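PDB 6WT8: STING-associated CdnE c-di-GMP synthase from Flavobacteriaceae, which makes the cyclic dinucleotide c-di-GMP, which probably serves as the messenger that switches on the associated STING effector in bacterial antiphage (CBASS) defence. Local coordinates for residues A75-K78 with K79-N83; V161-K164 with S165-V168; S352-A355 with D356-Q360. One frame throughout, in Å; residues are numbered along the deposited sequence.

Contact 1 of 3, residues A75-K78 with K79-N83; sequences AHLK and KSHGN
The imidazole of H81 sits squarely over the carbonyl oxygen of L77, one turn back on the same helix. L77 O stands 3.5 Å above the ring plane, over its centre, and all five ring atoms lie at nearly equal distances from it. The same oxygen takes the backbone hydrogen bond of H81, with H81 N 2.9 Å from L77 O, and thus meets both the amide and the ring of one residue. The leucine side chain runs beside the histidine, pointing the same way, and its CD2 approaches CE1 of the H81 ring at 3.8 Å. What folds the ring back is the first torsion: CG of H81 stands between its own N and carbonyl carbon (chi1 53°), a position a regular helix seldom admits, and the backbone of H81 has already left helical values (phi -156°, psi 32°). S80 fixes the rotation of the ring from the neighbouring position, since S80 OG and H81 ND1 share a hydrogen bond of 2.8 Å. At the other nitrogen, NE2 bonds to the side-chain oxygen of Q109 in strand 106-112, and both ring nitrogens are therefore engaged. With the imidazole cut back to an alanine here, Q109 OE1 and the S80 hydroxyl would probably both lose a partner, and a gap would open beside L77 CD2. Farther out, L77 also touches L107 and F87 of the sheet, while H76 touches T172 of helix 154-172. Along the backbone the i to i+4 pattern holds from K79 N to A75 O onward and reaches G82, whose N lies 2.8 Å from K78 O. The arrangement lies where the long helix gives way to the turn before strand 85-90, and H81 ties it to the mixed sheet.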
loop_
_atom_site.group_PDB
_atom_site.type_symbol
_atom_site.label_atom_id
_atom_site.label_comp_id
_atom_site.label_asym_id
_atom_site.label_seq_id
_atom_site.Cartn_x
_atom_site.Cartn_y
_atom_site.Cartn_z
ATOM N N ALA A 75 -18.628 2.515 -13.287
ATOM C CA ALA A 75 -19.683 2.229 -14.267
ATOM C C ALA A 75 -19.980 3.460 -15.126
ATOM O O ALA A 75 -20.174 3.354 -16.342
ATOM C CB ALA A 75 -20.962 1.775 -13.565
ATOM N N HIS A 76 -19.989 4.646 -14.518
ATOM C CA HIS A 76 -20.219 5.865 -15.301
ATOM C C HIS A 76 -19.074 6.136 -16.277
ATOM O O HIS A 76 -19.297 6.484 -17.452
ATOM C CB HIS A 76 -20.393 7.061 -14.361
ATOM C CG HIS A 76 -21.651 7.013 -13.569
ATOM N ND1 HIS A 76 -22.891 7.193 -14.152
ATOM C CD2 HIS A 76 -21.879 6.775 -12.253
ATOM C CE1 HIS A 76 -23.834 7.056 -13.226
ATOM N NE2 HIS A 76 -23.250 6.781 -12.070
ATOM N N LEU A 77 -17.822 6.015 -15.805
ATOM C CA LEU A 77 -16.705 6.284 -16.679
ATOM C C LEU A 77 -16.611 5.224 -17.769
ATOM O O LEU A 77 -16.229 5.535 -18.896
ATOM C CB LEU A 77 -15.420 6.300 -15.847
ATOM C CG LEU A 77 -15.354 7.304 -14.721
ATOM C CD1 LEU A 77 -14.071 7.080 -13.952
ATOM C CD2 LEU A 77 -15.239 8.711 -15.385
ATOM N N LYS A 78 -16.991 3.978 -17.468
ATOM C CA LYS A 78 -16.910 2.901 -18.467
ATOM C C LYS A 78 -17.962 3.090 -19.547
ATOM O O LYS A 78 -17.667 2.928 -20.731
ATOM C CB LYS A 78 -17.081 1.539 -17.788
ATOM C CG LYS A 78 -16.986 0.403 -18.754
ATOM C CD LYS A 78 -17.035 -0.972 -18.014
ATOM C CE LYS A 78 -15.726 -1.293 -17.451
ATOM N NZ LYS A 78 -15.656 -2.820 -17.221
ATOM N N LYS A 79 -19.176 3.507 -19.152
ATOM C CA LYS A 79 -20.182 3.800 -20.172
ATOM C C LYS A 79 -19.720 4.949 -21.078
ATOM O O LYS A 79 -19.943 4.917 -22.292
ATOM C CB LYS A 79 -21.500 4.135 -19.480
ATOM C CG LYS A 79 -22.688 4.175 -20.522
ATOM C CD LYS A 79 -24.016 4.435 -19.800
ATOM C CE LYS A 79 -25.194 4.377 -20.788
ATOM N NZ LYS A 79 -25.056 5.476 -21.764
ATOM N N SER A 80 -19.063 5.965 -20.502
ATOM C CA SER A 80 -18.607 7.137 -21.255
ATOM C C SER A 80 -17.467 6.823 -22.207
ATOM O O SER A 80 -17.500 7.269 -23.366
ATOM C CB SER A 80 -18.211 8.234 -20.240
ATOM O OG SER A 80 -17.455 9.252 -20.856
ATOM N N HIS A 81 -16.415 6.122 -21.736
ATOM C CA HIS A 81 -15.210 6.006 -22.543
ATOM C C HIS A 81 -14.407 4.775 -22.162
ATOM O O HIS A 81 -13.172 4.756 -22.312
ATOM C CB HIS A 81 -14.356 7.285 -22.402
ATOM C CG HIS A 81 -14.059 7.674 -20.984
ATOM N ND1 HIS A 81 -14.803 8.608 -20.281
ATOM C CD2 HIS A 81 -13.092 7.249 -20.141
ATOM C CE1 HIS A 81 -14.315 8.716 -19.058
ATOM N NE2 HIS A 81 -13.269 7.915 -18.944
ATOM N N GLY A 82 -15.137 3.729 -21.743
ATOM C CA GLY A 82 -14.478 2.458 -21.440
ATOM C C GLY A 82 -13.724 1.867 -22.616
ATOM O O GLY A 82 -12.803 1.054 -22.422
ATOM N N ASN A 83 -14.063 2.277 -23.833
ATOM C CA ASN A 83 -13.394 1.802 -25.029
ATOM C C ASN A 83 -11.970 2.324 -25.131
ATOM O O ASN A 83 -11.237 1.869 -26.014
ATOM C CB ASN A 83 -14.192 2.174 -26.290
ATOM C CG ASN A 83 -14.495 3.689 -26.380
ATOM O OD1 ASN A 83 -15.072 4.246 -25.429
ATOM N ND2 ASN A 83 -14.091 4.340 -27.502
#

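Contact 2 of 3, residues V161-K164 with S165-V168; sequences VRLK and SELV
R162 and E166 meet because their chains start on different courses: R162 has CG anti to its backbone N (chi1 168°) and bends at chi2, whereas CG of E166 is anti to its own carbonyl carbon and the rest runs out extended. The guanidinium consequently presents its NE edge to one carboxylate oxygen, with R162 NE 2.8 Å from E166 OE2 in a salt bridge. OE2 receives it on the anti lone pair, close to the guanidinium plane, although the two planar groups are turned 65° apart. A weak second bond joins R162 NH2 to the same OE2 at 3.2 Å. The other oxygen, OE1, faces L163, whose CD2 lies 3.8 Å from E166 OE1, and a water donates to L163 O and weakly to OE1.

One residue before E166, S165 folds its hydroxyl back on the helix: OG donates to V161 O at 2.7 Å, while S165 N reaches that carbonyl oxygen from the opposite face of its plane at 2.9 Å. S165 OG is also bonded to NE2 of Q109.

The strongest polar partner of E166 is K224, whose NZ forms a salt bridge with OE2, and R162 NH2 bonds to K180 O. With two cationic partners on one oxygen of a buried side chain, E166 is likely to stay ionised, and its negative charge probably offsets part of the positive charge of R162 and K224, where the helix meets the sheet and the loops beside it.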
loop_
_atom_site.group_PDB
_atom_site.type_symbol
_atom_site.label_atom_id
_atom_site.label_comp_id
_atom_site.label_asym_id
_atom_site.label_seq_id
_atom_site.Cartn_x
_atom_site.Cartn_y
_atom_site.Cartn_z
ATOM N N VAL A 161 -9.331 12.058 -21.951
ATOM C CA VAL A 161 -9.986 11.235 -20.936
ATOM C C VAL A 161 -10.157 12.015 -19.634
ATOM O O VAL A 161 -11.229 11.974 -19.006
ATOM C CB VAL A 161 -9.185 9.939 -20.730
ATOM C CG1 VAL A 161 -9.657 9.214 -19.476
ATOM C CG2 VAL A 161 -9.372 9.023 -21.939
ATOM N N ARG A 162 -9.145 12.801 -19.237
ATOM C CA ARG A 162 -9.314 13.630 -18.036
ATOM C C ARG A 162 -10.494 14.592 -18.156
ATOM O O ARG A 162 -11.314 14.691 -17.242
ATOM C CB ARG A 162 -8.021 14.385 -17.749
ATOM C CG ARG A 162 -8.143 15.530 -16.664
ATOM C CD ARG A 162 -8.454 14.965 -15.283
ATOM N NE ARG A 162 -8.835 16.065 -14.371
ATOM C CZ ARG A 162 -8.210 16.421 -13.242
ATOM N NH1 ARG A 162 -7.147 15.745 -12.819
ATOM N NH2 ARG A 162 -8.693 17.416 -12.528
ATOM N N LEU A 163 -10.575 15.318 -19.265
ATOM C CA LEU A 163 -11.642 16.325 -19.392
ATOM C C LEU A 163 -13.000 15.668 -19.585
ATOM O O LEU A 163 -14.012 16.143 -19.025
ATOM C CB LEU A 163 -11.332 17.308 -20.552
ATOM C CG LEU A 163 -10.052 18.133 -20.319
ATOM C CD1 LEU A 163 -9.791 19.002 -21.538
ATOM C CD2 LEU A 163 -10.213 19.020 -19.098
ATOM N N LYS A 164 -13.047 14.578 -20.352
ATOM C CA LYS A 164 -14.306 13.872 -20.527
ATOM C C LYS A 164 -14.812 13.327 -19.196
ATOM O O LYS A 164 -16.014 13.403 -18.896
ATOM C CB LYS A 164 -14.109 12.763 -21.543
ATOM C CG LYS A 164 -15.371 12.041 -21.967
ATOM C CD LYS A 164 -14.934 11.182 -23.161
ATOM C CE LYS A 164 -16.107 10.563 -23.909
ATOM N NZ LYS A 164 -16.851 11.612 -24.670
ATOM N N SER A 165 -13.886 12.844 -18.369
ATOM C CA SER A 165 -14.270 12.372 -17.038
ATOM C C SER A 165 -14.791 13.487 -16.156
ATOM O O SER A 165 -15.752 13.289 -15.386
ATOM C CB SER A 165 -13.025 11.724 -16.380
ATOM O OG SER A 165 -12.629 10.580 -17.100
ATOM N N GLU A 166 -14.167 14.680 -16.205
ATOM C CA GLU A 166 -14.701 15.804 -15.423
ATOM C C GLU A 166 -16.148 16.088 -15.813
ATOM O O GLU A 166 -17.011 16.300 -14.949
ATOM C CB GLU A 166 -13.883 17.071 -15.648
ATOM C CG GLU A 166 -12.459 16.945 -15.153
ATOM C CD GLU A 166 -11.682 18.222 -15.359
ATOM O OE1 GLU A 166 -12.240 19.218 -15.905
ATOM O OE2 GLU A 166 -10.490 18.225 -14.992
ATOM N N LEU A 167 -16.433 16.081 -17.132
ATOM C CA LEU A 167 -17.784 16.373 -17.598
ATOM C C LEU A 167 -18.775 15.305 -17.160
ATOM O O LEU A 167 -19.870 15.636 -16.680
ATOM C CB LEU A 167 -17.778 16.492 -19.140
ATOM C CG LEU A 167 -16.974 17.703 -19.599
ATOM C CD1 LEU A 167 -16.765 17.583 -21.145
ATOM C CD2 LEU A 167 -17.633 19.021 -19.303
ATOM N N VAL A 168 -18.427 14.027 -17.350
ATOM C CA VAL A 168 -19.348 12.948 -16.978
ATOM C C VAL A 168 -19.593 12.947 -15.480
ATOM O O VAL A 168 -20.741 12.844 -15.016
ATOM C CB VAL A 168 -18.765 11.608 -17.443
ATOM C CG1 VAL A 168 -19.539 10.443 -16.799
ATOM C CG2 VAL A 168 -18.864 11.548 -18.908
HETATM O O HOH W 1 -14.019 19.240 -18.686
#

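Contact 3 of 3, residues S352-A355 with D356-Q360; sequences SIIA and DLHNQ
I354 lays its CG2 methyl beside the imidazole of H358, one turn further along the helix, with I354 CG2 3.8 Å from H358 CD2. The two side chains run side by side and point the same way. Because I354 CG2 is anti to the backbone N, the short branch is turned toward the next turn, and CG1 is left to extend in another direction. CD2 of the histidine also approaches I354 O, at 3.4 Å, and the H358 backbone N bonds to that same oxygen at 2.9 Å with a nearly straight N-H (167°). The H358 ring in addition meets the ring of F37, their planes about 55° apart.

On the neighbouring ridge I353 and L357 repeat the parallel arrangement more loosely, I353 CG2 and L357 CD1 coming to 4.2 Å. Both residues are buried, and both touch V47 and I51 of helix 46-56; I353 reaches F259 and I263 of helix 253-266 as well. This is the apolar face of helix 336-360.

D356 marks the polar side. Its N donates to S352 O at 2.9 Å, yet its carboxylate lies against that same carbonyl, D356 OD2 being 3.2 Å from S352 O, an approach of two acceptors. The carboxylate is held by hydroxyls from the start of the chain: OD2 bonds to OH of Y5 and OG of S1. These bonds probably offset the unfavourable closeness of the two oxygens, and through them the aspartate ties the last helix to the N-terminal residues, while I353 and L357 are held by apolar packing against helix 46-56.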
loop_
_atom_site.group_PDB
_atom_site.type_symbol
_atom_site.label_atom_id
_atom_site.label_comp_id
_atom_site.label_asym_id
_atom_site.label_seq_id
_atom_site.Cartn_x
_atom_site.Cartn_y
_atom_site.Cartn_z
ATOM N N SER A 352 8.776 0.327 25.156
ATOM C CA SER A 352 7.825 0.568 26.247
ATOM C C SER A 352 6.709 -0.459 26.269
ATOM O O SER A 352 6.278 -0.897 27.335
ATOM C CB SER A 352 7.196 1.936 26.088
ATOM O OG SER A 352 8.176 2.920 26.356
ATOM N N ILE A 353 6.149 -0.767 25.106
ATOM C CA ILE A 353 5.064 -1.756 25.028
ATOM C C ILE A 353 5.536 -3.104 25.550
ATOM O O ILE A 353 4.816 -3.786 26.283
ATOM C CB ILE A 353 4.552 -1.866 23.584
ATOM C CG1 ILE A 353 3.860 -0.552 23.214
ATOM C CG2 ILE A 353 3.620 -3.065 23.409
ATOM C CD1 ILE A 353 3.452 -0.397 21.703
ATOM N N ILE A 354 6.734 -3.526 25.145
ATOM C CA ILE A 354 7.249 -4.826 25.568
ATOM C C ILE A 354 7.462 -4.819 27.066
ATOM O O ILE A 354 7.124 -5.781 27.768
ATOM C CB ILE A 354 8.545 -5.135 24.811
ATOM C CG1 ILE A 354 8.251 -5.502 23.341
ATOM C CG2 ILE A 354 9.283 -6.317 25.494
ATOM C CD1 ILE A 354 9.464 -5.386 22.405
ATOM N N ALA A 355 7.979 -3.707 27.594
ATOM C CA ALA A 355 8.173 -3.621 29.031
ATOM C C ALA A 355 6.837 -3.688 29.765
ATOM O O ALA A 355 6.738 -4.313 30.832
ATOM C CB ALA A 355 8.927 -2.343 29.405
ATOM N N ASP A 356 5.812 -3.015 29.233
ATOM C CA ASP A 356 4.511 -3.022 29.889
ATOM C C ASP A 356 3.850 -4.399 29.820
ATOM O O ASP A 356 3.153 -4.802 30.765
ATOM C CB ASP A 356 3.613 -1.955 29.267
ATOM C CG ASP A 356 4.080 -0.549 29.588
ATOM O OD1 ASP A 356 4.725 -0.350 30.670
ATOM O OD2 ASP A 356 3.806 0.383 28.814
ATOM N N LEU A 357 4.039 -5.130 28.708
ATOM C CA LEU A 357 3.582 -6.526 28.659
ATOM C C LEU A 357 4.282 -7.370 29.714
ATOM O O LEU A 357 3.641 -8.189 30.400
ATOM C CB LEU A 357 3.841 -7.120 27.292
ATOM C CG LEU A 357 2.890 -6.665 26.192
ATOM C CD1 LEU A 357 3.509 -6.965 24.836
ATOM C CD2 LEU A 357 1.465 -7.288 26.395
ATOM N N HIS A 358 5.603 -7.221 29.830
ATOM C CA HIS A 358 6.325 -7.964 30.875
ATOM C C HIS A 358 5.769 -7.655 32.255
ATOM O O HIS A 358 5.601 -8.570 33.089
ATOM C CB HIS A 358 7.818 -7.652 30.845
ATOM C CG HIS A 358 8.586 -8.428 29.822
ATOM N ND1 HIS A 358 8.506 -9.800 29.708
ATOM C CD2 HIS A 358 9.472 -8.024 28.876
ATOM C CE1 HIS A 358 9.295 -10.205 28.726
ATOM N NE2 HIS A 358 9.890 -9.147 28.202
ATOM N N ASN A 359 5.438 -6.389 32.522
ATOM C CA ASN A 359 4.966 -6.056 33.864
ATOM C C ASN A 359 3.548 -6.574 34.107
ATOM O O ASN A 359 3.198 -6.910 35.247
ATOM C CB ASN A 359 5.050 -4.553 34.109
ATOM C CG ASN A 359 6.486 -4.033 34.080
ATOM O OD1 ASN A 359 7.442 -4.768 34.374
ATOM N ND2 ASN A 359 6.647 -2.755 33.743
ATOM N N GLN A 360 2.727 -6.670 33.061
ATOM C CA GLN A 360 1.405 -7.272 33.211
ATOM C C GLN A 360 1.512 -8.761 33.493
ATOM O O GLN A 360 0.727 -9.309 34.275
ATOM C CB GLN A 360 0.559 -7.026 31.958
ATOM C CG GLN A 360 0.113 -5.587 31.767
ATOM C CD GLN A 360 -0.930 -5.174 32.774
ATOM O OE1 GLN A 360 -1.875 -5.914 33.050
ATOM N NE2 GLN A 360 -0.758 -3.996 33.347
#

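Overall arrangement
Contacts 1 and 2 form one neighbourhood: their centres are 10 Å apart, and helices 60-81 and 154-172 pack directly against each other. H81 CE1 lies 3.2 Å from S165 OG, and S80 OG is 3.3 Å from V168 CG2. Q109 of strand 106-112 joins them further, because its side-chain oxygen meets the histidine and its nitrogen meets the serine. Contact 3 stands apart, on the opposite side of the chain's centre, about 54 Å from either of the others between centres and about 40 Å between nearest atoms. Contacts 1 and 2 thus fasten helices to the mixed sheet, whereas contact 3 lies in a helical region, on the last helix, beside the N-terminal residues.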